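Long-range contacts in YcaO (Methanopyrus kandleri, PDB 6CI7), which is a YcaO-family protein that binds adenine nucleotide and magnesium and probably uses ATP to activate peptide-backbone amides, as its relatives do: residues A[12-17]-A[150-155]; A[48-53]-A[70-75]; A[78-83]-A[342-347]. All blocks are in the same frame, centred on the assembly; numbering follows the deposited sequence.

Contact 1: residues A[12-17]-A[150-155]; sequences RAFLPK and AGRLRE. With ACP (phosphomethylphosphonic acid adenylate ester), chain G.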
# COMPACT_ATOMS: atom_id res chain seq x y z
N ARG A 12 1.58 -12.01 9.44
CA ARG A 12 2.74 -11.78 10.31
C ARG A 12 3.21 -13.04 11.05
O ARG A 12 2.40 -13.88 11.45
CB ARG A 12 2.48 -10.63 11.32
CG ARG A 12 2.06 -9.30 10.69
CD ARG A 12 3.17 -8.68 9.83
NE ARG A 12 2.67 -7.59 8.99
CZ ARG A 12 3.42 -6.77 8.24
NH1 ARG A 12 4.74 -6.89 8.20
NH2 ARG A 12 2.84 -5.82 7.53
N ALA A 13 4.53 -13.15 11.19
CA ALA A 13 5.19 -14.26 11.88
C ALA A 13 5.29 -14.03 13.39
O ALA A 13 5.76 -14.90 14.13
CB ALA A 13 6.58 -14.47 11.29
N PHE A 14 4.85 -12.85 13.82
CA PHE A 14 4.87 -12.43 15.22
C PHE A 14 3.57 -11.73 15.60
O PHE A 14 2.93 -11.10 14.76
CB PHE A 14 6.08 -11.52 15.48
CG PHE A 14 7.41 -12.19 15.25
CD1 PHE A 14 8.00 -12.96 16.26
CD2 PHE A 14 8.07 -12.07 14.02
CE1 PHE A 14 9.22 -13.60 16.05
CE2 PHE A 14 9.30 -12.70 13.80
CZ PHE A 14 9.88 -13.47 14.82
N LEU A 15 3.18 -11.85 16.87
CA LEU A 15 2.05 -11.08 17.39
C LEU A 15 2.47 -9.61 17.52
O LEU A 15 3.64 -9.34 17.81
CB LEU A 15 1.56 -11.64 18.74
CG LEU A 15 1.05 -13.09 18.74
CD1 LEU A 15 0.90 -13.64 20.16
CD2 LEU A 15 -0.26 -13.24 17.97
N PRO A 16 1.53 -8.66 17.28
CA PRO A 16 1.89 -7.24 17.39
C PRO A 16 2.48 -6.81 18.76
O PRO A 16 3.36 -5.95 18.77
CB PRO A 16 0.57 -6.52 17.07
CG PRO A 16 -0.12 -7.45 16.13
CD PRO A 16 0.20 -8.82 16.67
N LYS A 17 2.02 -7.39 19.87
CA LYS A 17 2.60 -7.09 21.19
C LYS A 17 4.11 -7.40 21.26
O LYS A 17 4.88 -6.64 21.86
CB LYS A 17 1.85 -7.79 22.33
CG LYS A 17 1.85 -9.31 22.27
CD LYS A 17 1.57 -9.93 23.63
CE LYS A 17 1.26 -11.41 23.51
NZ LYS A 17 0.27 -11.81 24.55
N ALA A 150 8.17 -2.63 5.02
CA ALA A 150 9.00 -3.16 6.10
C ALA A 150 8.29 -4.33 6.75
O ALA A 150 7.06 -4.40 6.72
CB ALA A 150 9.28 -2.06 7.13
N GLY A 151 9.06 -5.24 7.35
CA GLY A 151 8.49 -6.33 8.17
C GLY A 151 9.52 -6.92 9.12
O GLY A 151 10.69 -6.50 9.14
N ARG A 152 9.10 -7.90 9.93
CA ARG A 152 10.06 -8.65 10.77
C ARG A 152 10.94 -9.63 9.96
O ARG A 152 12.08 -9.90 10.33
CB ARG A 152 9.35 -9.38 11.90
CG ARG A 152 8.76 -8.47 12.98
CD ARG A 152 9.79 -7.88 13.93
NE ARG A 152 10.49 -8.84 14.80
CZ ARG A 152 10.01 -9.36 15.93
NH1 ARG A 152 8.80 -9.05 16.37
NH2 ARG A 152 10.75 -10.21 16.64
N LEU A 153 10.37 -10.16 8.88
CA LEU A 153 11.06 -11.07 7.97
C LEU A 153 10.86 -10.51 6.58
O LEU A 153 9.85 -9.83 6.34
CB LEU A 153 10.49 -12.50 8.07
CG LEU A 153 10.47 -13.26 9.41
CD1 LEU A 153 9.74 -14.59 9.26
CD2 LEU A 153 11.88 -13.52 9.94
N ARG A 154 11.78 -10.79 5.67
CA ARG A 154 11.68 -10.22 4.32
C ARG A 154 10.40 -10.64 3.61
O ARG A 154 9.79 -9.83 2.89
CB ARG A 154 12.98 -10.38 3.48
CG ARG A 154 13.32 -11.75 2.91
CD ARG A 154 13.26 -11.77 1.39
NE ARG A 154 12.96 -13.13 0.92
CZ ARG A 154 12.40 -13.46 -0.24
NH1 ARG A 154 12.06 -12.56 -1.14
NH2 ARG A 154 12.18 -14.73 -0.50
N GLU A 155 9.93 -11.87 3.91
CA GLU A 155 8.66 -12.40 3.39
C GLU A 155 7.44 -11.57 3.76
O GLU A 155 6.57 -11.37 2.92
CB GLU A 155 8.42 -13.86 3.81
CG GLU A 155 9.32 -14.87 3.12
CD GLU A 155 10.63 -15.13 3.87
OE1 GLU A 155 10.93 -14.42 4.86
OE2 GLU A 155 11.36 -16.06 3.46
PG ACP G . 0.18 3.01 2.70
O1G ACP G . 1.44 2.37 1.91
O2G ACP G . 0.73 4.05 3.79
O3G ACP G . -0.65 3.72 1.71
PB ACP G . 0.18 0.74 4.57
O1B ACP G . 1.18 -0.03 3.56
O2B ACP G . 0.90 1.79 5.33
C3B ACP G . -0.88 1.73 3.50
PA ACP G . 0.05 -0.51 7.20
O1A ACP G . -0.43 -1.85 7.70
O2A ACP G . -0.39 0.68 8.03
O3A ACP G . -0.45 -0.30 5.66
O5' ACP G . 1.65 -0.63 7.21
C5' ACP G . 2.61 0.36 7.62
C4' ACP G . 4.03 -0.24 7.52
O4' ACP G . 4.29 -0.99 8.71
C3' ACP G . 4.20 -1.25 6.38
O3' ACP G . 5.56 -1.27 5.92
C2' ACP G . 3.83 -2.56 7.05
O2' ACP G . 4.34 -3.70 6.40
C1' ACP G . 4.45 -2.38 8.42
N9 ACP G . 3.76 -3.20 9.42
C8 ACP G . 2.46 -3.12 9.72
N7 ACP G . 2.11 -4.02 10.66
C5 ACP G . 3.23 -4.71 10.98
C6 ACP G . 3.56 -5.81 11.92
N6 ACP G . 2.60 -6.34 12.72
N1 ACP G . 4.84 -6.24 11.96
C2 ACP G . 5.80 -5.70 11.17
N3 ACP G . 5.57 -4.71 10.28
C4 ACP G . 4.32 -4.17 10.15

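Contact 2: residues A[48-53]-A[70-75]; sequences EIRRRR and QARVSA. With ACP (phosphomethylphosphonic acid adenylate ester), chain G.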
# COMPACT_ATOMS: atom_id res chain seq x y z
N GLU A 48 -2.36 6.45 14.77
CA GLU A 48 -1.12 6.97 15.33
C GLU A 48 -0.42 7.86 14.31
O GLU A 48 -0.34 7.51 13.14
CB GLU A 48 -0.22 5.81 15.75
CG GLU A 48 -0.74 5.06 16.98
CD GLU A 48 -0.56 5.83 18.28
OE1 GLU A 48 0.51 6.43 18.48
OE2 GLU A 48 -1.50 5.84 19.11
N ILE A 49 0.04 9.03 14.75
CA ILE A 49 0.70 9.98 13.86
C ILE A 49 2.11 10.24 14.37
O ILE A 49 2.33 10.40 15.57
CB ILE A 49 -0.10 11.31 13.69
CG1 ILE A 49 -1.44 11.06 13.00
CG2 ILE A 49 0.66 12.35 12.88
CD1 ILE A 49 -2.61 11.10 13.95
N ARG A 50 3.06 10.26 13.43
CA ARG A 50 4.47 10.50 13.71
C ARG A 50 4.99 11.68 12.91
O ARG A 50 4.69 11.82 11.72
CB ARG A 50 5.31 9.25 13.41
CG ARG A 50 4.91 7.99 14.19
CD ARG A 50 5.23 8.09 15.68
NE ARG A 50 4.72 6.94 16.44
CZ ARG A 50 3.49 6.84 16.96
NH1 ARG A 50 2.60 7.82 16.77
NH2 ARG A 50 3.13 5.75 17.63
N ARG A 51 5.76 12.54 13.59
CA ARG A 51 6.53 13.59 12.95
C ARG A 51 7.99 13.13 12.92
O ARG A 51 8.56 12.81 13.96
CB ARG A 51 6.36 14.92 13.69
CG ARG A 51 7.12 16.09 13.06
CD ARG A 51 6.59 17.45 13.51
NE ARG A 51 6.82 17.73 14.93
CZ ARG A 51 7.95 18.22 15.45
NH1 ARG A 51 9.00 18.49 14.68
NH2 ARG A 51 8.03 18.43 16.75
N ARG A 52 8.56 13.11 11.73
CA ARG A 52 9.88 12.54 11.49
C ARG A 52 10.84 13.54 10.81
O ARG A 52 10.48 14.17 9.80
CB ARG A 52 9.73 11.29 10.61
CG ARG A 52 10.94 10.39 10.56
CD ARG A 52 10.79 9.33 9.48
NE ARG A 52 12.07 9.14 8.81
CZ ARG A 52 12.30 9.42 7.53
NH1 ARG A 52 11.33 9.87 6.74
NH2 ARG A 52 13.52 9.24 7.05
N ARG A 53 12.04 13.67 11.36
CA ARG A 53 13.11 14.48 10.77
C ARG A 53 14.11 13.61 10.04
O ARG A 53 14.40 12.50 10.49
CB ARG A 53 13.87 15.26 11.84
CG ARG A 53 13.23 16.57 12.25
CD ARG A 53 14.28 17.66 12.41
NE ARG A 53 14.00 18.57 13.53
CZ ARG A 53 13.00 19.45 13.59
NH1 ARG A 53 12.13 19.59 12.59
NH2 ARG A 53 12.87 20.22 14.67
N GLN A 70 -1.24 -2.53 17.54
CA GLN A 70 -1.07 -2.59 16.09
C GLN A 70 -0.91 -1.22 15.42
O GLN A 70 -0.03 -1.06 14.58
CB GLN A 70 -2.17 -3.44 15.42
CG GLN A 70 -2.10 -3.52 13.88
CD GLN A 70 -0.75 -3.99 13.33
OE1 GLN A 70 -0.02 -4.73 13.98
NE2 GLN A 70 -0.42 -3.54 12.12
N ALA A 71 -1.73 -0.23 15.81
CA ALA A 71 -1.54 1.15 15.34
C ALA A 71 -0.12 1.69 15.59
O ALA A 71 0.45 2.36 14.74
CB ALA A 71 -2.58 2.07 15.95
N ARG A 72 0.43 1.36 16.76
CA ARG A 72 1.74 1.86 17.20
C ARG A 72 2.86 1.15 16.48
O ARG A 72 3.86 1.80 16.13
CB ARG A 72 1.90 1.80 18.73
CG ARG A 72 1.07 2.86 19.43
CD ARG A 72 1.27 3.00 20.94
NE ARG A 72 0.56 4.21 21.38
CZ ARG A 72 -0.03 4.41 22.57
NH1 ARG A 72 0.00 3.49 23.52
NH2 ARG A 72 -0.65 5.55 22.79
N VAL A 73 2.70 -0.15 16.20
CA VAL A 73 3.67 -0.87 15.35
C VAL A 73 3.61 -0.40 13.90
O VAL A 73 4.64 -0.07 13.31
CB VAL A 73 3.75 -2.42 15.52
CG1 VAL A 73 2.83 -2.99 16.59
CG2 VAL A 73 3.74 -3.17 14.18
N SER A 74 2.40 -0.35 13.35
CA SER A 74 2.15 0.20 12.02
C SER A 74 2.82 1.60 11.81
O SER A 74 3.55 1.78 10.82
CB SER A 74 0.64 0.19 11.75
OG SER A 74 0.23 1.26 10.94
N ALA A 75 2.64 2.53 12.75
CA ALA A 75 3.27 3.87 12.65
C ALA A 75 4.80 3.82 12.72
O ALA A 75 5.49 4.52 11.96
CB ALA A 75 2.73 4.83 13.70
PG ACP G . 0.18 3.01 2.70
O1G ACP G . 1.44 2.37 1.91
O2G ACP G . 0.73 4.05 3.79
O3G ACP G . -0.65 3.72 1.71
PB ACP G . 0.18 0.74 4.57
O1B ACP G . 1.18 -0.03 3.56
O2B ACP G . 0.90 1.79 5.33
C3B ACP G . -0.88 1.73 3.50
PA ACP G . 0.05 -0.51 7.20
O1A ACP G . -0.43 -1.85 7.70
O2A ACP G . -0.39 0.68 8.03
O3A ACP G . -0.45 -0.30 5.66
O5' ACP G . 1.65 -0.63 7.21
C5' ACP G . 2.61 0.36 7.62
C4' ACP G . 4.03 -0.24 7.52
O4' ACP G . 4.29 -0.99 8.71
C3' ACP G . 4.20 -1.25 6.38
O3' ACP G . 5.56 -1.27 5.92
C2' ACP G . 3.83 -2.56 7.05
O2' ACP G . 4.34 -3.70 6.40
C1' ACP G . 4.45 -2.38 8.42
N9 ACP G . 3.76 -3.20 9.42
C8 ACP G . 2.46 -3.12 9.72
N7 ACP G . 2.11 -4.02 10.66
C5 ACP G . 3.23 -4.71 10.98
C6 ACP G . 3.56 -5.81 11.92
N6 ACP G . 2.60 -6.34 12.72
N1 ACP G . 4.84 -6.24 11.96
C2 ACP G . 5.80 -5.70 11.17
N3 ACP G . 5.57 -4.71 10.28
C4 ACP G . 4.32 -4.17 10.15
O HOH W 1 1.48 7.37 20.63
O HOH W 2 4.92 3.62 17.92

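Contact 3: residues A[78-83]-A[342-347]; sequences ECVERA and LDVPVV. With ACP (phosphomethylphosphonic acid adenylate ester), chain G.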
# COMPACT_ATOMS: atom_id res chain seq x y z
N GLU A 78 6.18 2.11 9.46
CA GLU A 78 6.02 3.10 8.40
C GLU A 78 7.20 4.12 8.39
O GLU A 78 7.71 4.47 7.31
CB GLU A 78 4.66 3.79 8.56
CG GLU A 78 4.41 5.04 7.72
CD GLU A 78 3.86 4.74 6.35
OE1 GLU A 78 2.93 3.92 6.20
OE2 GLU A 78 4.37 5.36 5.40
N CYS A 79 7.64 4.55 9.57
CA CYS A 79 8.79 5.45 9.71
C CYS A 79 10.09 4.77 9.30
O CYS A 79 10.94 5.40 8.67
CB CYS A 79 8.92 6.00 11.13
SG CYS A 79 7.58 7.12 11.57
N VAL A 80 10.23 3.50 9.67
CA VAL A 80 11.38 2.69 9.32
C VAL A 80 11.49 2.49 7.80
O VAL A 80 12.57 2.72 7.24
CB VAL A 80 11.33 1.33 10.05
CG1 VAL A 80 12.42 0.39 9.53
CG2 VAL A 80 11.49 1.54 11.55
N GLU A 81 10.39 2.12 7.14
CA GLU A 81 10.41 1.91 5.69
C GLU A 81 10.84 3.17 4.95
O GLU A 81 11.63 3.08 4.02
CB GLU A 81 9.09 1.32 5.13
CG GLU A 81 8.00 2.32 4.79
CD GLU A 81 6.80 1.70 4.08
OE1 GLU A 81 6.23 0.73 4.61
OE2 GLU A 81 6.40 2.22 3.01
N ARG A 82 10.36 4.33 5.41
CA ARG A 82 10.69 5.60 4.76
C ARG A 82 12.16 5.97 4.91
O ARG A 82 12.78 6.43 3.95
CB ARG A 82 9.80 6.74 5.27
CG ARG A 82 8.35 6.68 4.84
CD ARG A 82 8.18 6.90 3.34
NE ARG A 82 6.80 7.23 2.98
CZ ARG A 82 5.82 6.34 2.81
NH1 ARG A 82 6.02 5.03 2.97
NH2 ARG A 82 4.61 6.77 2.48
N ALA A 83 12.70 5.75 6.11
CA ALA A 83 14.12 5.95 6.40
C ALA A 83 15.00 5.04 5.54
O ALA A 83 15.98 5.49 4.94
CB ALA A 83 14.39 5.73 7.88
N LEU A 342 20.11 -0.79 11.73
CA LEU A 342 18.86 -1.43 12.18
C LEU A 342 18.68 -2.67 11.35
O LEU A 342 18.65 -2.61 10.12
CB LEU A 342 17.62 -0.54 11.98
CG LEU A 342 17.63 0.92 11.52
CD1 LEU A 342 16.27 1.24 10.96
CD2 LEU A 342 17.98 1.87 12.65
N ASP A 343 18.55 -3.82 12.01
CA ASP A 343 18.35 -5.07 11.29
C ASP A 343 16.84 -5.28 11.05
O ASP A 343 16.21 -6.14 11.67
CB ASP A 343 19.03 -6.24 12.02
CG ASP A 343 19.52 -7.33 11.08
OD1 ASP A 343 20.04 -7.01 9.98
OD2 ASP A 343 19.41 -8.52 11.45
N VAL A 344 16.28 -4.44 10.18
CA VAL A 344 14.85 -4.47 9.86
C VAL A 344 14.71 -4.73 8.37
O VAL A 344 15.16 -3.91 7.56
CB VAL A 344 14.10 -3.16 10.23
CG1 VAL A 344 12.63 -3.26 9.87
CG2 VAL A 344 14.26 -2.85 11.71
N PRO A 345 14.13 -5.90 8.00
CA PRO A 345 13.87 -6.18 6.57
C PRO A 345 12.96 -5.13 5.93
O PRO A 345 11.86 -4.87 6.43
CB PRO A 345 13.20 -7.55 6.60
CG PRO A 345 13.77 -8.21 7.82
CD PRO A 345 13.90 -7.10 8.83
N VAL A 346 13.45 -4.48 4.89
CA VAL A 346 12.66 -3.54 4.08
C VAL A 346 12.93 -3.91 2.64
O VAL A 346 14.08 -4.20 2.27
CB VAL A 346 13.04 -2.04 4.33
CG1 VAL A 346 12.24 -1.09 3.43
CG2 VAL A 346 12.84 -1.64 5.79
N VAL A 347 11.86 -3.93 1.84
CA VAL A 347 11.97 -4.16 0.40
C VAL A 347 11.24 -3.08 -0.40
O VAL A 347 10.39 -2.35 0.15
CB VAL A 347 11.50 -5.58 -0.05
CG1 VAL A 347 12.10 -6.68 0.82
CG2 VAL A 347 9.98 -5.69 -0.07
PG ACP G . 0.18 3.01 2.70
O1G ACP G . 1.44 2.37 1.91
O2G ACP G . 0.73 4.05 3.79
O3G ACP G . -0.65 3.72 1.71
PB ACP G . 0.18 0.74 4.57
O1B ACP G . 1.18 -0.03 3.56
O2B ACP G . 0.90 1.79 5.33
C3B ACP G . -0.88 1.73 3.50
PA ACP G . 0.05 -0.51 7.20
O1A ACP G . -0.43 -1.85 7.70
O2A ACP G . -0.39 0.68 8.03
O3A ACP G . -0.45 -0.30 5.66
O5' ACP G . 1.65 -0.63 7.21
C5' ACP G . 2.61 0.36 7.62
C4' ACP G . 4.03 -0.24 7.52
O4' ACP G . 4.29 -0.99 8.71
C3' ACP G . 4.20 -1.25 6.38
O3' ACP G . 5.56 -1.27 5.92
C2' ACP G . 3.83 -2.56 7.05
O2' ACP G . 4.34 -3.70 6.40
C1' ACP G . 4.45 -2.38 8.42
N9 ACP G . 3.76 -3.20 9.42
C8 ACP G . 2.46 -3.12 9.72
N7 ACP G . 2.11 -4.02 10.66
C5 ACP G . 3.23 -4.71 10.98
C6 ACP G . 3.56 -5.81 11.92
N6 ACP G . 2.60 -6.34 12.72
N1 ACP G . 4.84 -6.24 11.96
C2 ACP G . 5.80 -5.70 11.17
N3 ACP G . 5.57 -4.71 10.28
C4 ACP G . 4.32 -4.17 10.15

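Contact 1: residues A[12-17]-A[150-155]
The guanidinium group of R152 lies flat on the ring of F14, a cation-pi stack with R152 CZ 3.8 Å from the centroid of the F14 ring and the two planes only 12° apart. It joins two loops at the adenosine end of the YcaO nucleotide site, each running directly into a helix (16-25 and 154-176). R152 reaches this position by folding back on itself: bends at chi2 (-75°) and chi3 (-66°) swing the charged end round until NH2 sits over the middle of the ring, while CB touches the ring at F14 CD2. The same guanidinium has a second aromatic neighbour in W22, and its NH1 is hydrogen-bonded to T19, so the group is fixed by aromatic and polar partners together. Beside the stack, A13 CB meets L153 CD1 at 3.8 Å, a small apolar patch.

Deeper in, R12 and A150 hold the nucleotide jointly. The R12 guanidinium spreads over one face of the adenine, nearly parallel to it, with ACP C4 3.2 Å above the guanidinium plane. At its edge NH1 comes within 3.8 Å of G151 CA; a side chain there would point at the arginine and be crowded by L153 O. E156, also an ADP-binding residue, forms a salt bridge with R12 NH1 and takes hydrogen bonds from the backbone N of A13 and of R152, tying both loops to one carboxylate. The ribose is read by backbone as well: A150 N donates to ACP O3' at 3.1 Å. Between the two segments stands ACP O2', which accepts from R12 NH2 at 2.8 Å and donates to A150 O at 2.8 Å.

Contact 2: residues A[48-53]-A[70-75]
E48 OE1 is gripped end-on by both terminal nitrogens of R50, at 2.8 Å from R50 NH2 and 3.0 Å from R50 NH1, the two donors arriving on the anti side from opposite faces of the carboxylate plane; a water also donates to it. R72, from the helix, brings NE to within 3.5 Å of E48 OE2, a long salt bridge in which carboxylate and guanidinium planes stand 81° apart. The stronger partner of OE2 is R68, one turn earlier in the same helix, and S39 is hydrogen-bonded to it as well. The bend of E48 at chi2 (-74°) turns its carboxylate along the helix surface, where E48 CD rests against R72 CG.

The apolar part of the interface is made by alanines. A75 CB fits against E48 CB at 3.7 Å and lies over the centre of one face of the R50 guanidinium, 3.9 Å above its plane, while A71 CB meets E48 CG. With such small residues between them, the axes of segments 48-53 and 70-75 approach to 8.0 Å and cross at -29°, strand and helix running the same general way. A second water bridges R50 NH2 and the backbone R72 O, and R50 NH1 also donates to I49 O, meeting it from above the carbonyl plane.

The helix turns other residues to the nucleotide: Q70 NE2 donates to ACP N7, S74 OG to ACP O2A, and V73 packs on the adenine. The three-stranded sheet thus backs a nucleotide-binding helix. With R50, R68 and R72 gathered round it, the buried carboxylate of E48 is likely to stay ionised; R50 has a second acid in E29, through NE, so E48 does not balance the three arginines alone.

Contact 3: residues A[78-83]-A[342-347]
V80 and V344 both hold CG1 anti to the backbone N (chi1 171° and 180°), which brings the two methyls tip to tip, V80 CG1 to V344 CG1 at 3.7 Å. They lie where helix 68-84 packs against the five-stranded antiparallel sheet, at the start of strand 346-351 and the turn leading into it. The same V80 methyl also touches L342 CD1 and V346 CG2.

E81, next along the helix, belongs to both magnesium sites and to the ADP site of this protein, with its side chain about 4 Å from a bound magnesium ion. Its CG lies between backbone N and carbonyl carbon (chi1 86°), sending the carboxylate away from the valines to the ribose, where ACP O3' donates to E81 OE1 in a very short 2.5 Å bond. R82 NH1 pairs with E81 OE2 at 2.8 Å, and E78 OE2 stands 3.0 Å from R82 NH1, well out of the guanidinium plane. E78 OE1 lies 3.1 Å from ACP O2B. A leucine in place of E78 removes one of the two acids beside R82 NH1, and the arginine's charge would probably be less fully balanced there. At the backbone end of E81, V346 CG1 lies 4.2 Å from E81 CA.

How the contacts relate
The three contacts surround one nucleotide, their centres 12 to 16 Å apart. Contacts 2 and 3 share helix 68-84: its first half meets strand 45-54 of the three-stranded sheet, its second half the entry to strand 346-351 of the five-stranded sheet, and C79 SG touches R50 CB between them. Contacts 1 and 3 meet where G151 N lies 3.0 Å from P345 O, a probable hydrogen bond just beyond the paired antiparallel strands 148-150 and 346-351. Along the chain, contact 2 nests inside the loop closed by contact 1 and ends before contact 3 begins, while contacts 1 and 3 interlock. The ATP site is thus assembled from sequence-distant pieces, helix 68-84 running between the two sheets.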